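PDB 4K3Y: neuraminidase from Influenza A virus, which forms a neuraminidase-like surface glycoprotein of a bat influenza virus, tetrameric and built as a six-bladed beta propeller, probably without the sialidase activity usual in its family. Local coordinates for residues N19-T24 and F288-F293; L84-P87 and D91-K94; H171-L176 and L222-S227. All coordinates share one frame; numbering follows the deposited sequence.

Contact 1: N19-T24 and F288-F293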
ATOM      1  N   ASN C  19      19.294  -7.551 -30.701  1.00 64.48           N
ATOM      2  CA  ASN C  19      20.134  -8.663 -31.120  1.00 59.47           C
ATOM      3  C   ASN C  19      20.244  -9.721 -30.040  1.00 67.48           C
ATOM      4  O   ASN C  19      20.866 -10.770 -30.245  1.00 74.14           O
ATOM      5  CB  ASN C  19      21.508  -8.168 -31.562  1.00 68.41           C
ATOM      6  CG  ASN C  19      21.432  -7.324 -32.812  1.00 83.40           C
ATOM      7  OD1 ASN C  19      21.481  -7.845 -33.926  1.00 87.89           O
ATOM      8  ND2 ASN C  19      21.277  -6.013 -32.635  1.00 82.11           N
ATOM      9  N   GLY C  20      19.612  -9.449 -28.902  1.00 70.04           N
ATOM     10  CA  GLY C  20      19.591 -10.391 -27.801  1.00 67.24           C
ATOM     11  C   GLY C  20      18.415 -10.144 -26.887  1.00 65.00           C
ATOM     12  O   GLY C  20      17.641  -9.204 -27.088  1.00 60.76           O
ATOM     13  N   TRP C  21      18.274 -10.993 -25.878  1.00 67.29           N
ATOM     14  CA  TRP C  21      17.201 -10.841 -24.911  1.00 53.66           C
ATOM     15  C   TRP C  21      17.729 -11.139 -23.500  1.00 59.87           C
ATOM     16  O   TRP C  21      18.571 -12.025 -23.316  1.00 68.47           O
ATOM     17  CB  TRP C  21      16.051 -11.780 -25.281  1.00 43.75           C
ATOM     18  CG  TRP C  21      15.564 -11.597 -26.705  1.00 51.63           C
ATOM     19  CD1 TRP C  21      16.044 -12.230 -27.828  1.00 52.97           C
ATOM     20  CD2 TRP C  21      14.519 -10.717 -27.162  1.00 43.83           C
ATOM     21  NE1 TRP C  21      15.357 -11.801 -28.946  1.00 55.40           N
ATOM     22  CE2 TRP C  21      14.419 -10.874 -28.568  1.00 50.89           C
ATOM     23  CE3 TRP C  21      13.658  -9.820 -26.522  1.00 44.91           C
ATOM     24  CZ2 TRP C  21      13.495 -10.162 -29.341  1.00 51.20           C
ATOM     25  CZ3 TRP C  21      12.734  -9.118 -27.291  1.00 45.72           C
ATOM     26  CH2 TRP C  21      12.662  -9.296 -28.687  1.00 51.71           C
ATOM     27  N   VAL C  22      17.272 -10.366 -22.513  1.00 55.33           N
ATOM     28  CA  VAL C  22      17.610 -10.621 -21.107  1.00 61.93           C
ATOM     29  C   VAL C  22      16.321 -10.629 -20.297  1.00 44.62           C
ATOM     30  O   VAL C  22      15.385  -9.891 -20.605  1.00 46.72           O
ATOM     31  CB  VAL C  22      18.564  -9.542 -20.532  1.00 64.11           C
ATOM     32  CG1 VAL C  22      19.336 -10.083 -19.351  1.00 56.46           C
ATOM     33  CG2 VAL C  22      19.533  -9.095 -21.582  1.00 50.36           C
ATOM     34  N   PRO C  23      16.241 -11.493 -19.281  1.00 42.76           N
ATOM     35  CA  PRO C  23      15.047 -11.442 -18.421  1.00 53.09           C
ATOM     36  C   PRO C  23      14.905 -10.143 -17.604  1.00 57.82           C
ATOM     37  O   PRO C  23      15.882  -9.521 -17.164  1.00 49.89           O
ATOM     38  CB  PRO C  23      15.222 -12.635 -17.473  1.00 46.86           C
ATOM     39  CG  PRO C  23      16.653 -13.095 -17.655  1.00 58.90           C
ATOM     40  CD  PRO C  23      17.058 -12.692 -19.042  1.00 53.10           C
ATOM     41  N   THR C  24      13.665  -9.730 -17.400  1.00 58.46           N
ATOM     42  CA  THR C  24      13.409  -8.580 -16.551  1.00 54.03           C
ATOM     43  C   THR C  24      12.641  -9.019 -15.316  1.00 55.76           C
ATOM     44  O   THR C  24      12.843  -8.490 -14.230  1.00 72.47           O
ATOM     45  CB  THR C  24      12.632  -7.521 -17.304  1.00 49.26           C
ATOM     46  OG1 THR C  24      11.492  -8.127 -17.926  1.00 68.19           O
ATOM     47  CG2 THR C  24      13.513  -6.944 -18.386  1.00 52.58           C
ATOM     48  N   PHE C 288      12.215 -23.017 -24.575  1.00 47.92           N
ATOM     49  CA  PHE C 288      11.755 -21.957 -25.451  1.00 53.84           C
ATOM     50  C   PHE C 288      12.946 -21.421 -26.213  1.00 58.21           C
ATOM     51  O   PHE C 288      14.027 -21.224 -25.644  1.00 48.94           O
ATOM     52  CB  PHE C 288      11.097 -20.842 -24.642  1.00 54.19           C
ATOM     53  CG  PHE C 288      10.411 -19.804 -25.483  1.00 40.72           C
ATOM     54  CD1 PHE C 288       9.092 -19.973 -25.862  1.00 44.25           C
ATOM     55  CD2 PHE C 288      11.079 -18.655 -25.881  1.00 37.88           C
ATOM     56  CE1 PHE C 288       8.441 -19.020 -26.639  1.00 45.73           C
ATOM     57  CE2 PHE C 288      10.440 -17.707 -26.655  1.00 44.99           C
ATOM     58  CZ  PHE C 288       9.111 -17.888 -27.032  1.00 45.50           C
ATOM     59  N   GLU C 289      12.751 -21.198 -27.506  1.00 57.49           N
ATOM     60  CA  GLU C 289      13.826 -20.683 -28.343  1.00 51.68           C
ATOM     61  C   GLU C 289      13.283 -19.494 -29.111  1.00 50.58           C
ATOM     62  O   GLU C 289      12.073 -19.367 -29.297  1.00 60.57           O
ATOM     63  CB  GLU C 289      14.389 -21.770 -29.284  1.00 43.29           C
ATOM     64  CG  GLU C 289      13.390 -22.324 -30.334  1.00 62.08           C
ATOM     65  CD  GLU C 289      13.851 -23.635 -30.971  1.00 67.49           C
ATOM     66  OE1 GLU C 289      15.083 -23.841 -31.114  1.00 82.51           O
ATOM     67  OE2 GLU C 289      12.982 -24.461 -31.337  1.00 66.73           O
ATOM     68  N   ILE C 290      14.175 -18.603 -29.515  1.00 43.36           N
ATOM     69  CA  ILE C 290      13.786 -17.486 -30.361  1.00 55.41           C
ATOM     70  C   ILE C 290      14.870 -17.313 -31.424  1.00 61.87           C
ATOM     71  O   ILE C 290      16.072 -17.272 -31.126  1.00 58.21           O
ATOM     72  CB  ILE C 290      13.465 -16.177 -29.540  1.00 59.13           C
ATOM     73  CG1 ILE C 290      12.792 -15.125 -30.427  1.00 57.77           C
ATOM     74  CG2 ILE C 290      14.711 -15.621 -28.806  1.00 46.15           C
ATOM     75  CD1 ILE C 290      12.195 -13.943 -29.656  1.00 57.99           C
ATOM     76  N   TYR C 291      14.430 -17.263 -32.674  1.00 58.16           N
ATOM     77  CA  TYR C 291      15.322 -17.331 -33.822  1.00 55.73           C
ATOM     78  C   TYR C 291      15.317 -15.994 -34.547  1.00 55.44           C
ATOM     79  O   TYR C 291      14.246 -15.475 -34.883  1.00 56.51           O
ATOM     80  CB  TYR C 291      14.811 -18.425 -34.757  1.00 59.76           C
ATOM     81  CG  TYR C 291      15.796 -18.949 -35.763  1.00 74.10           C
ATOM     82  CD1 TYR C 291      17.103 -18.489 -35.809  1.00 84.00           C
ATOM     83  CD2 TYR C 291      15.411 -19.917 -36.674  1.00 87.36           C
ATOM     84  CE1 TYR C 291      17.995 -18.983 -36.746  1.00 93.08           C
ATOM     85  CE2 TYR C 291      16.285 -20.412 -37.605  1.00 92.30           C
ATOM     86  CZ  TYR C 291      17.573 -19.948 -37.643  1.00 93.72           C
ATOM     87  OH  TYR C 291      18.420 -20.464 -38.593  1.00 84.56           O
ATOM     88  N   LYS C 292      16.505 -15.434 -34.775  1.00 57.25           N
ATOM     89  CA  LYS C 292      16.623 -14.156 -35.477  1.00 53.80           C
ATOM     90  C   LYS C 292      16.744 -14.405 -36.976  1.00 63.71           C
ATOM     91  O   LYS C 292      17.451 -15.328 -37.419  1.00 59.58           O
ATOM     92  CB  LYS C 292      17.842 -13.368 -34.991  1.00 60.28           C
ATOM     93  CG  LYS C 292      17.882 -11.918 -35.479  1.00 75.41           C
ATOM     94  CD  LYS C 292      19.306 -11.439 -35.798  1.00 87.06           C
ATOM     95  CE  LYS C 292      20.094 -11.067 -34.550  1.00 94.85           C
ATOM     96  NZ  LYS C 292      21.030  -9.939 -34.806  1.00 96.86           N
ATOM     97  N   PHE C 293      16.043 -13.586 -37.751  1.00 58.81           N
ATOM     98  CA  PHE C 293      16.090 -13.676 -39.201  1.00 68.91           C
ATOM     99  C   PHE C 293      16.526 -12.332 -39.771  1.00 79.94           C
ATOM    100  O   PHE C 293      16.074 -11.278 -39.309  1.00 76.59           O
ATOM    101  CB  PHE C 293      14.726 -14.099 -39.761  1.00 72.48           C
ATOM    102  CG  PHE C 293      14.356 -15.535 -39.453  1.00 73.29           C
ATOM    103  CD1 PHE C 293      14.806 -16.566 -40.266  1.00 69.62           C
ATOM    104  CD2 PHE C 293      13.557 -15.855 -38.357  1.00 67.05           C
ATOM    105  CE1 PHE C 293      14.479 -17.891 -39.995  1.00 61.56           C
ATOM    106  CE2 PHE C 293      13.231 -17.173 -38.084  1.00 73.91           C
ATOM    107  CZ  PHE C 293      13.690 -18.196 -38.912  1.00 65.13           C
TER

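Contact 2: L84-P87 and D91-K94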
ATOM      1  N   LEU C  84       4.055  -5.549 -12.178  1.00 58.40           N
ATOM      2  CA  LEU C  84       5.063  -6.537 -12.589  1.00 56.28           C
ATOM      3  C   LEU C  84       6.324  -6.397 -11.742  1.00 52.40           C
ATOM      4  O   LEU C  84       6.941  -5.328 -11.710  1.00 52.72           O
ATOM      5  CB  LEU C  84       5.427  -6.392 -14.063  1.00 50.58           C
ATOM      6  CG  LEU C  84       6.535  -7.351 -14.528  1.00 50.39           C
ATOM      7  CD1 LEU C  84       6.053  -8.802 -14.585  1.00 46.22           C
ATOM      8  CD2 LEU C  84       7.084  -6.915 -15.885  1.00 52.90           C
ATOM      9  N   GLY C  85       6.695  -7.477 -11.055  1.00 54.36           N
ATOM     10  CA  GLY C  85       7.848  -7.476 -10.165  1.00 46.04           C
ATOM     11  C   GLY C  85       7.403  -7.883  -8.778  1.00 59.74           C
ATOM     12  O   GLY C  85       8.198  -8.365  -7.962  1.00 58.13           O
ATOM     13  N   ASP C  86       6.110  -7.667  -8.526  1.00 66.25           N
ATOM     14  CA  ASP C  86       5.474  -7.967  -7.250  1.00 61.59           C
ATOM     15  C   ASP C  86       4.831  -9.339  -7.338  1.00 60.85           C
ATOM     16  O   ASP C  86       4.313  -9.718  -8.392  1.00 68.42           O
ATOM     17  CB  ASP C  86       4.399  -6.917  -6.936  1.00 67.55           C
ATOM     18  CG  ASP C  86       4.981  -5.597  -6.427  1.00 79.77           C
ATOM     19  OD1 ASP C  86       6.215  -5.386  -6.514  1.00 79.28           O
ATOM     20  OD2 ASP C  86       4.186  -4.760  -5.942  1.00 80.04           O
ATOM     21  N   PRO C  87       4.864 -10.091  -6.232  1.00 63.63           N
ATOM     22  CA  PRO C  87       4.182 -11.387  -6.159  1.00 62.28           C
ATOM     23  C   PRO C  87       2.673 -11.171  -6.057  1.00 65.84           C
ATOM     24  O   PRO C  87       2.234 -10.128  -5.559  1.00 62.06           O
ATOM     25  CB  PRO C  87       4.698 -11.960  -4.843  1.00 59.80           C
ATOM     26  CG  PRO C  87       4.896 -10.739  -3.979  1.00 64.52           C
ATOM     27  CD  PRO C  87       5.423  -9.685  -4.927  1.00 63.83           C
ATOM     28  N   ASP C  91      -2.002  -8.967  -0.500  1.00 73.37           N
ATOM     29  CA  ASP C  91      -1.641  -7.582  -0.229  1.00 80.94           C
ATOM     30  C   ASP C  91      -1.373  -6.812  -1.516  1.00 70.71           C
ATOM     31  O   ASP C  91      -1.552  -5.602  -1.571  1.00 64.83           O
ATOM     32  CB  ASP C  91      -0.404  -7.536   0.677  1.00112.65           C
ATOM     33  CG  ASP C  91      -0.493  -8.513   1.850  1.00141.17           C
ATOM     34  OD1 ASP C  91      -1.408  -9.365   1.856  1.00147.85           O
ATOM     35  OD2 ASP C  91       0.358  -8.435   2.762  1.00150.40           O
ATOM     36  N   LYS C  92      -0.950  -7.507  -2.563  1.00 65.31           N
ATOM     37  CA  LYS C  92      -0.529  -6.812  -3.775  1.00 64.43           C
ATOM     38  C   LYS C  92      -1.591  -6.817  -4.895  1.00 64.77           C
ATOM     39  O   LYS C  92      -1.416  -6.164  -5.932  1.00 65.70           O
ATOM     40  CB  LYS C  92       0.804  -7.384  -4.264  1.00 66.02           C
ATOM     41  CG  LYS C  92       1.968  -7.140  -3.312  1.00 54.39           C
ATOM     42  CD  LYS C  92       2.258  -5.654  -3.145  1.00 62.52           C
ATOM     43  CE  LYS C  92       3.488  -5.431  -2.277  1.00 67.22           C
ATOM     44  NZ  LYS C  92       3.449  -6.319  -1.077  1.00 74.50           N
ATOM     45  N   LEU C  93      -2.699  -7.524  -4.664  1.00 67.14           N
ATOM     46  CA  LEU C  93      -3.741  -7.731  -5.681  1.00 65.10           C
ATOM     47  C   LEU C  93      -4.633  -6.515  -5.891  1.00 64.91           C
ATOM     48  O   LEU C  93      -5.210  -6.003  -4.930  1.00 76.43           O
ATOM     49  CB  LEU C  93      -4.638  -8.897  -5.273  1.00 64.98           C
ATOM     50  CG  LEU C  93      -4.344 -10.266  -5.877  1.00 71.92           C
ATOM     51  CD1 LEU C  93      -2.862 -10.460  -6.042  1.00 71.48           C
ATOM     52  CD2 LEU C  93      -4.905 -11.368  -5.004  1.00 81.71           C
ATOM     53  N   LYS C  94      -4.743  -6.056  -7.138  1.00 60.39           N
ATOM     54  CA  LYS C  94      -5.802  -5.120  -7.523  1.00 50.14           C
ATOM     55  C   LYS C  94      -6.882  -5.919  -8.241  1.00 57.03           C
ATOM     56  O   LYS C  94      -6.613  -6.567  -9.258  1.00 66.92           O
ATOM     57  CB  LYS C  94      -5.261  -4.014  -8.443  1.00 42.23           C
ATOM     58  CG  LYS C  94      -6.334  -3.142  -9.143  1.00 49.38           C
ATOM     59  CD  LYS C  94      -5.761  -1.740  -9.469  1.00 58.91           C
ATOM     60  CE  LYS C  94      -6.389  -1.064 -10.691  1.00 68.78           C
ATOM     61  NZ  LYS C  94      -5.327  -0.516 -11.620  1.00 77.88           N
TER

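Contact 3: H171-L176 and L222-S227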
ATOM      1  N   HIS C 171     -13.692 -12.779 -36.734  1.00 77.06           N
ATOM      2  CA  HIS C 171     -12.850 -11.883 -35.935  1.00 69.85           C
ATOM      3  C   HIS C 171     -13.099 -10.414 -36.273  1.00 70.41           C
ATOM      4  O   HIS C 171     -13.354 -10.059 -37.424  1.00 73.15           O
ATOM      5  CB  HIS C 171     -11.372 -12.259 -36.098  1.00 55.13           C
ATOM      6  CG  HIS C 171     -11.120 -13.726 -35.931  1.00 67.33           C
ATOM      7  ND1 HIS C 171     -10.948 -14.318 -34.698  1.00 68.15           N
ATOM      8  CD2 HIS C 171     -11.073 -14.729 -36.839  1.00 67.33           C
ATOM      9  CE1 HIS C 171     -10.777 -15.618 -34.856  1.00 63.06           C
ATOM     10  NE2 HIS C 171     -10.849 -15.894 -36.146  1.00 67.40           N
ATOM     11  N   ARG C 172     -13.043  -9.566 -35.256  1.00 70.85           N
ATOM     12  CA  ARG C 172     -13.341  -8.153 -35.431  1.00 61.04           C
ATOM     13  C   ARG C 172     -12.295  -7.231 -34.830  1.00 64.28           C
ATOM     14  O   ARG C 172     -11.769  -7.481 -33.741  1.00 63.89           O
ATOM     15  CB  ARG C 172     -14.709  -7.832 -34.835  1.00 58.69           C
ATOM     16  CG  ARG C 172     -15.864  -8.338 -35.677  1.00 55.55           C
ATOM     17  CD  ARG C 172     -17.176  -7.986 -35.029  1.00 60.31           C
ATOM     18  NE  ARG C 172     -18.310  -8.304 -35.888  1.00 73.93           N
ATOM     19  CZ  ARG C 172     -19.567  -7.972 -35.604  1.00 79.51           C
ATOM     20  NH1 ARG C 172     -19.834  -7.304 -34.483  1.00 77.47           N
ATOM     21  NH2 ARG C 172     -20.554  -8.299 -36.440  1.00 60.01           N
ATOM     22  N   LEU C 173     -12.002  -6.162 -35.558  1.00 73.23           N
ATOM     23  CA  LEU C 173     -11.111  -5.112 -35.084  1.00 75.25           C
ATOM     24  C   LEU C 173     -11.908  -4.025 -34.348  1.00 71.39           C
ATOM     25  O   LEU C 173     -12.779  -3.389 -34.929  1.00 71.60           O
ATOM     26  CB  LEU C 173     -10.367  -4.503 -36.268  1.00 73.62           C
ATOM     27  CG  LEU C 173      -8.855  -4.404 -36.116  1.00 84.08           C
ATOM     28  CD1 LEU C 173      -8.271  -3.550 -37.231  1.00 83.60           C
ATOM     29  CD2 LEU C 173      -8.485  -3.846 -34.742  1.00 81.78           C
ATOM     30  N   TYR C 174     -11.618  -3.818 -33.068  1.00 71.73           N
ATOM     31  CA  TYR C 174     -12.318  -2.789 -32.300  1.00 71.19           C
ATOM     32  C   TYR C 174     -11.426  -1.587 -31.984  1.00 72.75           C
ATOM     33  O   TYR C 174     -10.271  -1.740 -31.572  1.00 65.96           O
ATOM     34  CB  TYR C 174     -12.910  -3.364 -31.005  1.00 60.20           C
ATOM     35  CG  TYR C 174     -14.169  -4.180 -31.214  1.00 70.76           C
ATOM     36  CD1 TYR C 174     -14.096  -5.520 -31.584  1.00 83.52           C
ATOM     37  CD2 TYR C 174     -15.428  -3.614 -31.041  1.00 62.08           C
ATOM     38  CE1 TYR C 174     -15.233  -6.274 -31.783  1.00 86.52           C
ATOM     39  CE2 TYR C 174     -16.577  -4.365 -31.241  1.00 67.98           C
ATOM     40  CZ  TYR C 174     -16.469  -5.697 -31.612  1.00 86.58           C
ATOM     41  OH  TYR C 174     -17.587  -6.471 -31.818  1.00 94.92           O
ATOM     42  N   ARG C 175     -11.971  -0.390 -32.188  1.00 66.77           N
ATOM     43  CA  ARG C 175     -11.297   0.833 -31.779  1.00 64.35           C
ATOM     44  C   ARG C 175     -12.042   1.394 -30.571  1.00 72.15           C
ATOM     45  O   ARG C 175     -13.275   1.397 -30.547  1.00 82.51           O
ATOM     46  CB  ARG C 175     -11.257   1.840 -32.934  1.00 73.83           C
ATOM     47  CG  ARG C 175     -11.646   3.277 -32.557  1.00 87.34           C
ATOM     48  CD  ARG C 175     -11.430   4.302 -33.680  1.00 80.98           C
ATOM     49  NE  ARG C 175     -11.958   3.870 -34.974  1.00 87.25           N
ATOM     50  CZ  ARG C 175     -11.232   3.825 -36.090  1.00 90.62           C
ATOM     51  NH1 ARG C 175      -9.952   4.189 -36.061  1.00 95.50           N
ATOM     52  NH2 ARG C 175     -11.777   3.419 -37.230  1.00 79.85           N
ATOM     53  N   LEU C 176     -11.301   1.845 -29.563  1.00 66.31           N
ATOM     54  CA  LEU C 176     -11.923   2.325 -28.331  1.00 72.89           C
ATOM     55  C   LEU C 176     -11.366   3.648 -27.855  1.00 80.56           C
ATOM     56  O   LEU C 176     -10.146   3.851 -27.800  1.00 80.57           O
ATOM     57  CB  LEU C 176     -11.762   1.303 -27.209  1.00 70.13           C
ATOM     58  CG  LEU C 176     -12.434  -0.052 -27.412  1.00 70.83           C
ATOM     59  CD1 LEU C 176     -11.561  -1.106 -26.780  1.00 72.09           C
ATOM     60  CD2 LEU C 176     -13.822  -0.077 -26.792  1.00 71.36           C
ATOM     61  N   LEU C 222      -1.090 -10.108 -38.836  1.00 58.26           N
ATOM     62  CA  LEU C 222      -1.931  -8.968 -39.161  1.00 62.84           C
ATOM     63  C   LEU C 222      -1.140  -7.674 -38.987  1.00 75.65           C
ATOM     64  O   LEU C 222      -0.280  -7.569 -38.103  1.00 75.33           O
ATOM     65  CB  LEU C 222      -3.139  -8.923 -38.215  1.00 74.54           C
ATOM     66  CG  LEU C 222      -4.543  -8.537 -38.693  1.00 76.88           C
ATOM     67  CD1 LEU C 222      -5.351  -7.967 -37.534  1.00 74.59           C
ATOM     68  CD2 LEU C 222      -4.539  -7.582 -39.872  1.00 73.71           C
ATOM     69  N   GLU C 223      -1.424  -6.695 -39.842  1.00 83.61           N
ATOM     70  CA  GLU C 223      -0.996  -5.318 -39.609  1.00 76.31           C
ATOM     71  C   GLU C 223      -2.156  -4.391 -39.977  1.00 72.29           C
ATOM     72  O   GLU C 223      -2.962  -4.712 -40.855  1.00 71.43           O
ATOM     73  CB  GLU C 223       0.289  -4.978 -40.374  1.00 76.12           C
ATOM     74  CG  GLU C 223       0.142  -4.844 -41.887  1.00100.10           C
ATOM     75  CD  GLU C 223       1.467  -4.534 -42.576  1.00114.48           C
ATOM     76  OE1 GLU C 223       2.532  -4.820 -41.975  1.00116.12           O
ATOM     77  OE2 GLU C 223       1.435  -3.999 -43.714  1.00112.57           O
ATOM     78  N   PHE C 224      -2.265  -3.265 -39.281  1.00 64.40           N
ATOM     79  CA  PHE C 224      -3.331  -2.308 -39.564  1.00 74.08           C
ATOM     80  C   PHE C 224      -3.024  -0.920 -39.000  1.00 78.47           C
ATOM     81  O   PHE C 224      -2.281  -0.787 -38.019  1.00 67.94           O
ATOM     82  CB  PHE C 224      -4.679  -2.811 -39.026  1.00 65.85           C
ATOM     83  CG  PHE C 224      -4.716  -2.985 -37.534  1.00 71.77           C
ATOM     84  CD1 PHE C 224      -4.339  -4.186 -36.954  1.00 70.03           C
ATOM     85  CD2 PHE C 224      -5.135  -1.942 -36.701  1.00 75.03           C
ATOM     86  CE1 PHE C 224      -4.380  -4.344 -35.570  1.00 72.86           C
ATOM     87  CE2 PHE C 224      -5.177  -2.092 -35.312  1.00 58.94           C
ATOM     88  CZ  PHE C 224      -4.807  -3.288 -34.748  1.00 62.72           C
ATOM     89  N   ASP C 225      -3.589   0.108 -39.631  1.00 76.58           N
ATOM     90  CA  ASP C 225      -3.445   1.475 -39.139  1.00 74.62           C
ATOM     91  C   ASP C 225      -4.755   1.948 -38.523  1.00 74.44           C
ATOM     92  O   ASP C 225      -5.714   1.168 -38.431  1.00 74.06           O
ATOM     93  CB  ASP C 225      -2.946   2.435 -40.234  1.00 89.46           C
ATOM     94  CG  ASP C 225      -3.724   2.309 -41.538  1.00 93.97           C
ATOM     95  OD1 ASP C 225      -4.973   2.239 -41.493  1.00 92.02           O
ATOM     96  OD2 ASP C 225      -3.079   2.285 -42.612  1.00 94.59           O
ATOM     97  N   GLN C 226      -4.792   3.216 -38.103  1.00 73.86           N
ATOM     98  CA  GLN C 226      -5.937   3.752 -37.367  1.00 80.92           C
ATOM     99  C   GLN C 226      -7.201   3.862 -38.216  1.00 85.95           C
ATOM    100  O   GLN C 226      -8.309   3.939 -37.678  1.00 87.22           O
ATOM    101  CB  GLN C 226      -5.600   5.101 -36.726  1.00 91.23           C
ATOM    102  CG  GLN C 226      -5.003   6.133 -37.665  1.00101.32           C
ATOM    103  CD  GLN C 226      -4.523   7.365 -36.921  1.00114.32           C
ATOM    104  OE1 GLN C 226      -4.981   7.658 -35.815  1.00118.70           O
ATOM    105  NE2 GLN C 226      -3.589   8.090 -37.522  1.00112.19           N
ATOM    106  N   SER C 227      -7.032   3.857 -39.538  1.00 84.30           N
ATOM    107  CA  SER C 227      -8.163   3.917 -40.459  1.00 91.35           C
ATOM    108  C   SER C 227      -8.749   2.528 -40.736  1.00 99.29           C
ATOM    109  O   SER C 227      -9.574   2.364 -41.633  1.00115.08           O
ATOM    110  CB  SER C 227      -7.753   4.616 -41.764  1.00 94.53           C
ATOM    111  OG  SER C 227      -6.480   4.184 -42.215  1.00106.28           O
TER

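Contact 1: N19-T24 and F288-F293
Trp-21 and Ile-290 meet between two blades of the six-bladed propeller. Trp-21 sits on strand 20-26, the outer strand that the N-terminal part of the chain lends to the sheet of 349-359, 335-343 and 315-322; Ile-290 sits on strand 286-294 of the preceding blade. This is the tight, buried end of the contact. The two side chains cross at about a right angle. The methyl CD1 of Ile-290 lies 3.6 Å above the plane of the Trp-21 indole, displaced toward its rim, and is 3.9 Å from Trp-21 CE2. The second branch, Ile-290 CG2, reaches the pyrrole part, 3.8 Å from Trp-21 CD1. With CG1 anti to the backbone N (chi1 -168°) and CD1 extended beyond it (chi2 168°), Ile-290 brings both methyls to the indole. Trp-275 and Phe-336 also meet the indole edge-to-face. Further along the strand, past Trp-21, Val-22, Pro-23 and Thr-24 pack on Ile-130, Val-98 and Gly-128 of a neighbouring subunit.

The other end is looser and polar, and Asn-19 is partly exposed there. Asn-19 and Gly-20 both face Thr-359, a classic beta bulge against strand 349-359. Lys-292, its chain bent at three torsions, curls its ammonium toward the Asn-19 amide. Asn-19 ND2 donates to Gly-360 O, which is consistent with the amide orientation that turns OD1 to the lysine: Lys-292 NZ donates to Asn-19 OD1 at a modelled 2.3 Å, too short to be taken literally.

Contact 2: L84-P87 and D91-K94
Lys-92 lays its aliphatic chain across Asp-86 and Pro-87, and van der Waals contacts between its methylenes and two oxygens make up the close contacts (within 4 Å). The first oxygen belongs to the backbone: Pro-87 O lies 3.4 Å from Lys-92 CB and 3.7 Å from Lys-92 CG. The second belongs to a carboxylate, Asp-86 OD2, which approaches further along the chain, 3.5 Å from Lys-92 CD and 3.8 Å from Lys-92 CE. The side chains cross at about a right angle, and the carboxylate oxygen comes nearest to CD. The two segments bury 141 Å² in all.

The electrostatic part is long-range. The bend at chi2 (-63°) brings Lys-92 CD alongside the carboxylate, and a second bend at chi4 (-45°) turns the ammonium away, leaving Lys-92 NZ 5.2 Å from Asp-86 OD2. That separation is too long for a salt bridge, although the opposite charges probably still attract one another. The hydrogen bond of the ammonium goes instead to the backbone O of Asp-91 of a neighbouring subunit.

Intersubunit packing forms the third group. Pro-87 touches Pro-90 of that same neighbouring subunit, and Asp-91 meets Asp-91 of two other subunits, a pattern consistent with a place close to the fourfold axis of the tetramer. Gly-85 adds backbone hydrogen bonding to the neighbouring subunit. Within the chain, both segments belong to the connection from strand 78-83 to its antiparallel neighbour 94-98: a long beta-hairpin loop of a propeller blade, used here at the subunit interface of a neuraminidase-like tetramer.

Contact 3: H171-L176 and L222-S227
Two neighbouring blades of the propeller pack together where Leu-173, on strand 170-177, meets Phe-224, at the end of strand 221-224; each strand is the third in its four-stranded antiparallel sheet. The side chains come from opposite directions. Leu-173 CD1 stands over one face of the Phe-224 ring, 3.7 Å from the centroid and 18° off the normal, a CH-pi contact. The other methyl, Leu-173 CD2, reaches the far end of the ring, 3.7 Å from Phe-224 CZ. Val-206 and Tyr-230, from the strands flanking 221-224, also touch Phe-224.

Next to this apolar patch, Arg-175 bridges to the turn after strand 221-224. A bend at chi3 (47°) brings the guanidinium edge-on to Gln-226 O, which lies near the guanidinium plane, and Arg-175 NH1 donates to Gln-226 O; the modelled 2.3 Å is doubtful as a length. Arg-175 NE donates to Ala-182 O in its own blade, while Phe-228 offers the guanidinium a cation-pi partner.

The turn is also held by side-chain hydrogen bonds. Ser-227 OG donates to Asp-225 OD1 at 2.6 Å, from above the carboxylate plane, and the same oxygen accepts Thr-229 N. Methyl-on-ring packing, flanked by an arginine-to-carbonyl bond, thus joins successive blades of the neuraminidase-type propeller.

Along the chain, contact 1 opens first and closes last, enclosing contact 2 and then contact 3, which follow one another in series. Contact 1 packs the N-terminal strand, which completes the last blade, against the blade before it; contact 2 lies at the subunit interface, in the loop joining strands 78-83 and 94-98; contact 3 packs two blades within one subunit. Their centres are well spread: about 26 Å between contacts 1 and 2, 28 Å between 1 and 3, and 31 Å between 2 and 3. Contacts 1 and 2 come to about 5 Å at their nearest atoms without touching, and both meet the same neighbouring subunit; no other chain touches contact 3.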